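Local coordinates for protein putative oxidoreductase (Yersinia pestis, PDB 3KUX) that is a putative oxidoreductase that probably binds a nicotinamide adenine dinucleotide cofactor in its Rossmann domain, as in the Gfo/Idh/MocA family, its substrate being unknown, at residues A264-R267 with L268-D272; P299-Y302 with P303-Y306. All coordinates share one frame; numbering follows the deposited sequence.

Interaction 1: residues A264-R267 with L268-D272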
ATOM      1  N   ALA A 264      -0.942   0.254  18.300  1.00 20.24           N
ATOM      2  CA  ALA A 264      -0.905   0.542  19.729  1.00 19.11           C
ATOM      3  C   ALA A 264      -2.002   1.519  20.152  1.00 18.16           C
ATOM      4  O   ALA A 264      -2.167   1.798  21.340  1.00 18.92           O
ATOM      5  CB  ALA A 264       0.473   1.056  20.142  1.00 18.98           C
ATOM      6  N   GLY A 265      -2.748   2.035  19.179  1.00 17.14           N
ATOM      7  CA  GLY A 265      -3.921   2.864  19.464  1.00 16.24           C
ATOM      8  C   GLY A 265      -3.701   4.368  19.425  1.00 16.18           C
ATOM      9  O   GLY A 265      -4.603   5.140  19.756  1.00 15.55           O
ATOM     10  N   GLU A 266      -2.505   4.789  19.020  1.00 15.84           N
ATOM     11  CA  GLU A 266      -2.180   6.211  18.954  1.00 15.49           C
ATOM     12  C   GLU A 266      -3.119   6.951  18.016  1.00 15.93           C
ATOM     13  O   GLU A 266      -3.485   6.436  16.966  1.00 15.77           O
ATOM     14  CB  GLU A 266      -0.733   6.425  18.511  1.00 14.29           C
ATOM     15  CG  GLU A 266       0.304   5.904  19.491  1.00 16.00           C
ATOM     16  CD  GLU A 266       1.659   6.545  19.284  1.00 20.41           C
ATOM     17  OE1 GLU A 266       1.701   7.663  18.728  1.00 22.52           O
ATOM     18  OE2 GLU A 266       2.681   5.940  19.678  1.00 21.08           O
ATOM     19  N   ARG A 267      -3.501   8.162  18.411  1.00 18.54           N
ATOM     20  CA  ARG A 267      -4.406   8.994  17.630  1.00 21.14           C
ATOM     21  C   ARG A 267      -3.646  10.176  17.023  1.00 21.01           C
ATOM     22  O   ARG A 267      -2.665  10.654  17.597  1.00 21.04           O
ATOM     23  CB  ARG A 267      -5.536   9.521  18.519  1.00 22.00           C
ATOM     24  CG  ARG A 267      -6.223   8.470  19.378  1.00 30.70           C
ATOM     25  CD  ARG A 267      -7.386   7.814  18.645  1.00 46.56           C
ATOM     26  NE  ARG A 267      -8.173   6.932  19.510  1.00 55.80           N
ATOM     27  CZ  ARG A 267      -9.216   7.324  20.241  1.00 56.54           C
ATOM     28  NH1 ARG A 267      -9.604   8.593  20.226  1.00 56.50           N
ATOM     29  NH2 ARG A 267      -9.870   6.447  20.992  1.00 56.17           N
ATOM     30  N   LEU A 268      -4.098  10.643  15.863  1.00 19.84           N
ATOM     31  CA  LEU A 268      -3.538  11.852  15.270  1.00 21.46           C
ATOM     32  C   LEU A 268      -4.138  13.082  15.950  1.00 21.73           C
ATOM     33  O   LEU A 268      -5.269  13.031  16.436  1.00 22.94           O
ATOM     34  CB  LEU A 268      -3.812  11.893  13.765  1.00 23.07           C
ATOM     35  CG  LEU A 268      -2.884  11.119  12.819  1.00 24.87           C
ATOM     36  CD1 LEU A 268      -2.609   9.708  13.315  1.00 23.99           C
ATOM     37  CD2 LEU A 268      -3.474  11.098  11.413  1.00 28.87           C
ATOM     38  N   PRO A 269      -3.378  14.192  15.998  1.00 21.10           N
ATOM     39  CA  PRO A 269      -2.027  14.320  15.473  1.00 19.59           C
ATOM     40  C   PRO A 269      -0.987  14.020  16.539  1.00 17.90           C
ATOM     41  O   PRO A 269      -1.291  14.089  17.726  1.00 17.42           O
ATOM     42  CB  PRO A 269      -1.953  15.797  15.114  1.00 19.29           C
ATOM     43  CG  PRO A 269      -2.793  16.459  16.157  1.00 18.11           C
ATOM     44  CD  PRO A 269      -3.853  15.465  16.574  1.00 20.05           C
ATOM     45  N   GLN A 270       0.227  13.691  16.108  1.00 17.16           N
ATOM     46  CA  GLN A 270       1.362  13.527  17.012  1.00 14.69           C
ATOM     47  C   GLN A 270       2.503  14.439  16.579  1.00 14.12           C
ATOM     48  O   GLN A 270       2.865  14.481  15.402  1.00 14.27           O
ATOM     49  CB  GLN A 270       1.852  12.077  17.015  1.00 14.76           C
ATOM     50  CG  GLN A 270       0.892  11.081  17.633  1.00 15.78           C
ATOM     51  CD  GLN A 270       0.780  11.231  19.130  1.00 15.86           C
ATOM     52  OE1 GLN A 270      -0.142  10.704  19.746  1.00 13.33           O
ATOM     53  NE2 GLN A 270       1.717  11.957  19.728  1.00 19.06           N
ATOM     54  N   ALA A 271       3.073  15.164  17.532  1.00 13.56           N
ATOM     55  CA  ALA A 271       4.215  16.024  17.254  1.00 12.98           C
ATOM     56  C   ALA A 271       5.234  15.301  16.376  1.00 12.25           C
ATOM     57  O   ALA A 271       5.836  15.890  15.478  1.00 11.62           O
ATOM     58  CB  ALA A 271       4.865  16.466  18.555  1.00 12.71           C
ATOM     59  N   ASP A 272       5.417  14.015  16.641  1.00 11.54           N
ATOM     60  CA  ASP A 272       6.477  13.259  16.007  1.00 11.72           C
ATOM     61  C   ASP A 272       5.929  12.119  15.173  1.00 12.72           C
ATOM     62  O   ASP A 272       6.539  11.052  15.110  1.00 13.87           O
ATOM     63  CB  ASP A 272       7.387  12.674  17.077  1.00  9.75           C
ATOM     64  CG  ASP A 272       6.642  11.758  18.011  1.00 13.15           C
ATOM     65  OD1 ASP A 272       5.409  11.624  17.837  1.00  9.91           O
ATOM     66  OD2 ASP A 272       7.280  11.177  18.915  1.00 19.37           O
TER

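Interaction 2: residues P299-Y302 with P303-Y306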
ATOM      1  N   PRO A 299       9.999  11.598   7.713  1.00  4.60           N
ATOM      2  CA  PRO A 299       8.997  10.866   8.481  1.00  4.24           C
ATOM      3  C   PRO A 299       7.945  10.210   7.589  1.00  5.82           C
ATOM      4  O   PRO A 299       7.593  10.752   6.535  1.00  6.29           O
ATOM      5  CB  PRO A 299       8.346  11.956   9.338  1.00  5.18           C
ATOM      6  CG  PRO A 299       9.346  13.066   9.388  1.00  3.76           C
ATOM      7  CD  PRO A 299      10.086  13.017   8.101  1.00  3.55           C
ATOM      8  N   GLY A 300       7.453   9.045   8.009  1.00  6.53           N
ATOM      9  CA  GLY A 300       6.348   8.388   7.317  1.00  5.58           C
ATOM     10  C   GLY A 300       5.152   9.309   7.371  1.00  7.50           C
ATOM     11  O   GLY A 300       5.046  10.137   8.276  1.00 10.03           O
ATOM     12  N   ASN A 301       4.241   9.183   6.413  1.00  6.50           N
ATOM     13  CA  ASN A 301       3.149  10.143   6.323  1.00  6.01           C
ATOM     14  C   ASN A 301       1.894   9.556   5.695  1.00  7.12           C
ATOM     15  O   ASN A 301       1.444  10.010   4.639  1.00  7.49           O
ATOM     16  CB  ASN A 301       3.610  11.373   5.539  1.00  5.43           C
ATOM     17  CG  ASN A 301       2.631  12.523   5.621  1.00  4.83           C
ATOM     18  OD1 ASN A 301       1.830  12.610   6.556  1.00  8.22           O
ATOM     19  ND2 ASN A 301       2.690  13.418   4.641  1.00  2.00           N
ATOM     20  N   TYR A 302       1.326   8.546   6.344  1.00  6.67           N
ATOM     21  CA  TYR A 302       0.162   7.883   5.786  1.00  7.58           C
ATOM     22  C   TYR A 302      -0.997   8.859   5.598  1.00  8.85           C
ATOM     23  O   TYR A 302      -1.728   8.765   4.613  1.00 10.61           O
ATOM     24  CB  TYR A 302      -0.257   6.678   6.635  1.00  8.93           C
ATOM     25  CG  TYR A 302       0.661   5.473   6.512  1.00  9.53           C
ATOM     26  CD1 TYR A 302       1.452   5.286   5.387  1.00 11.65           C
ATOM     27  CD2 TYR A 302       0.716   4.509   7.514  1.00 10.28           C
ATOM     28  CE1 TYR A 302       2.281   4.187   5.270  1.00  7.27           C
ATOM     29  CE2 TYR A 302       1.539   3.407   7.402  1.00  5.97           C
ATOM     30  CZ  TYR A 302       2.319   3.252   6.280  1.00  6.29           C
ATOM     31  OH  TYR A 302       3.143   2.158   6.166  1.00  6.19           O
ATOM     32  N   PRO A 303      -1.155   9.815   6.528  1.00 10.16           N
ATOM     33  CA  PRO A 303      -2.253  10.787   6.442  1.00  9.46           C
ATOM     34  C   PRO A 303      -2.300  11.513   5.100  1.00  8.80           C
ATOM     35  O   PRO A 303      -3.364  11.966   4.683  1.00 11.23           O
ATOM     36  CB  PRO A 303      -1.947  11.784   7.568  1.00  7.11           C
ATOM     37  CG  PRO A 303      -1.073  11.037   8.519  1.00 12.42           C
ATOM     38  CD  PRO A 303      -0.266  10.082   7.674  1.00 11.45           C
ATOM     39  N   ALA A 304      -1.161  11.626   4.428  1.00  7.87           N
ATOM     40  CA  ALA A 304      -1.132  12.279   3.126  1.00  8.77           C
ATOM     41  C   ALA A 304      -2.137  11.650   2.155  1.00  9.20           C
ATOM     42  O   ALA A 304      -2.659  12.330   1.267  1.00 11.25           O
ATOM     43  CB  ALA A 304       0.276  12.257   2.537  1.00  6.79           C
ATOM     44  N   TYR A 305      -2.406  10.357   2.326  1.00  7.60           N
ATOM     45  CA  TYR A 305      -3.323   9.642   1.436  1.00  6.41           C
ATOM     46  C   TYR A 305      -4.739  10.185   1.526  1.00  6.44           C
ATOM     47  O   TYR A 305      -5.320  10.606   0.525  1.00  5.41           O
ATOM     48  CB  TYR A 305      -3.343   8.139   1.737  1.00  5.46           C
ATOM     49  CG  TYR A 305      -4.336   7.380   0.884  1.00  3.89           C
ATOM     50  CD1 TYR A 305      -4.032   7.043  -0.427  1.00  4.76           C
ATOM     51  CD2 TYR A 305      -5.586   7.012   1.385  1.00  2.00           C
ATOM     52  CE1 TYR A 305      -4.935   6.350  -1.220  1.00  3.81           C
ATOM     53  CE2 TYR A 305      -6.499   6.325   0.600  1.00  2.00           C
ATOM     54  CZ  TYR A 305      -6.165   5.995  -0.704  1.00  4.06           C
ATOM     55  OH  TYR A 305      -7.056   5.308  -1.504  1.00  4.81           O
ATOM     56  N   TYR A 306      -5.299  10.163   2.731  1.00  7.48           N
ATOM     57  CA  TYR A 306      -6.663  10.631   2.931  1.00  9.10           C
ATOM     58  C   TYR A 306      -6.819  12.135   2.699  1.00  8.45           C
ATOM     59  O   TYR A 306      -7.826  12.584   2.156  1.00  8.58           O
ATOM     60  CB  TYR A 306      -7.201  10.195   4.298  1.00  8.95           C
ATOM     61  CG  TYR A 306      -7.767   8.800   4.244  1.00 11.27           C
ATOM     62  CD1 TYR A 306      -9.018   8.566   3.692  1.00 15.57           C
ATOM     63  CD2 TYR A 306      -7.039   7.711   4.699  1.00 11.65           C
ATOM     64  CE1 TYR A 306      -9.541   7.289   3.618  1.00 15.60           C
ATOM     65  CE2 TYR A 306      -7.551   6.429   4.625  1.00 11.10           C
ATOM     66  CZ  TYR A 306      -8.804   6.224   4.086  1.00 14.55           C
ATOM     67  OH  TYR A 306      -9.329   4.951   4.007  1.00 15.45           O
TER

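Interaction 1: residues A264-R267 with L268-D272
E266 OE1 is held by a salt bridge from R261 NH2 on the preceding helix and also lies 3.7 Å from Q270 CG; the E266 and Q270 side chains cross at roughly a right angle. A second carboxylate, D272 OD1, pairs with that same R261 nitrogen. The two acidic oxygens, E266 OE1 and D272 OD1, are 5.5 Å apart, and the arginine they share probably offsets their mutual repulsion. Glutamate suits its place because its chain runs on extended beyond CG and carries the carboxylate out to both the arginine and Q270. Q270 meets it with a folded chain: CG, anti to the carbonyl carbon (chi1 -68°), comes 3.6 Å from R267 O, and the bend at chi2 then folds the end of the chain. The amide and carboxylate planes are 73° apart. The CG methylene rests against both a carboxylate and a main-chain carbonyl, a local contact round a turn between residues three and four apart.

The loop begins where helix 258-263 ends in a Schellman motif. G265 adopts the positive phi (97°) that this ending requires, which glycine can take easily because it has no CB to press on the carbonyl before it. Beyond it the chain is extended through E266 and R267, then bends at the cis peptide bond preceding P269; proline, more than other residues, tolerates that geometry. The bend brings R267 O and P269 O to 3.7 Å and sets Q270 back toward the residues preceding it. L268 points away from 264-267 overall, though its CB still touches the R267 carbonyl carbon. The long chain of R267, bent at chi2, runs out from the turn, and its guanidinium makes a cation-pi contact with W50, a residue of the nucleotide-binding domain.

Interaction 2: residues P299-Y302 with P303-Y306
The backbone passes from an extended run at P299 and G300 into the first turn of helix 303-313, and two hydrogen bonds between residues three apart wind it up. A304 N donates to N301 O at 3.1 Å (150° at the hydrogen), and Y305 N to Y302 O at 2.9 Å (161°). In each the donor sits above the plane of the acceptor carbonyl, well off the lone-pair direction. P303 suits this first turn, where a residue without an N-H forfeits no helical bond and the ring restricts phi to a helical value.

N301 arches over the start of the helix. With CG anti to the backbone N (chi1 -169°), its amide is carried alongside the turn, where OD1 comes within 3.5 Å of P303 CD, on the ring, and ND2 within 3.4 Å of A304 CB. The small methyl of A304 fits beneath that amide. Y302 adds an apolar touch from its CB to P303 CD at 3.6 Å, while its ring leads away from the helix start. Further round the turn, Y305 CD2 lies over one face of the Y306 ring, offset toward its rim. Three tyrosines let apolar rings enter the interior while their hydroxyls find polar partners: D130 for Y302, S122 for Y305 and H23 for Y306.

Although it belongs to the C-terminal alpha/beta domain, this helix start is pressed against the Rossmann fold: Y302, P303 and Y306 lean on helix 17-28, and Y305 and Y306 reach V95 of the parallel strand 93-96.

Overall arrangement
Interactions 1 and 2 follow one another along the chain, separated by the antiparallel strands 280-285 and 290-295 at one edge of the mixed sheet, and their centres are about 12 Å apart. Both belong to the C-terminal alpha/beta domain, and they meet directly: L268 CD2 packs on P303 CG at 3.8 Å, so the loop after helix 258-263 rests on the start of helix 303-313. Residues 264-272 lie at the surface, whereas 299-306 is partly buried, nearer the centre of the chain. Each also reaches the nucleotide-binding domain, through W50 and helix 17-28 respectively, so together they form part of the interdomain junction.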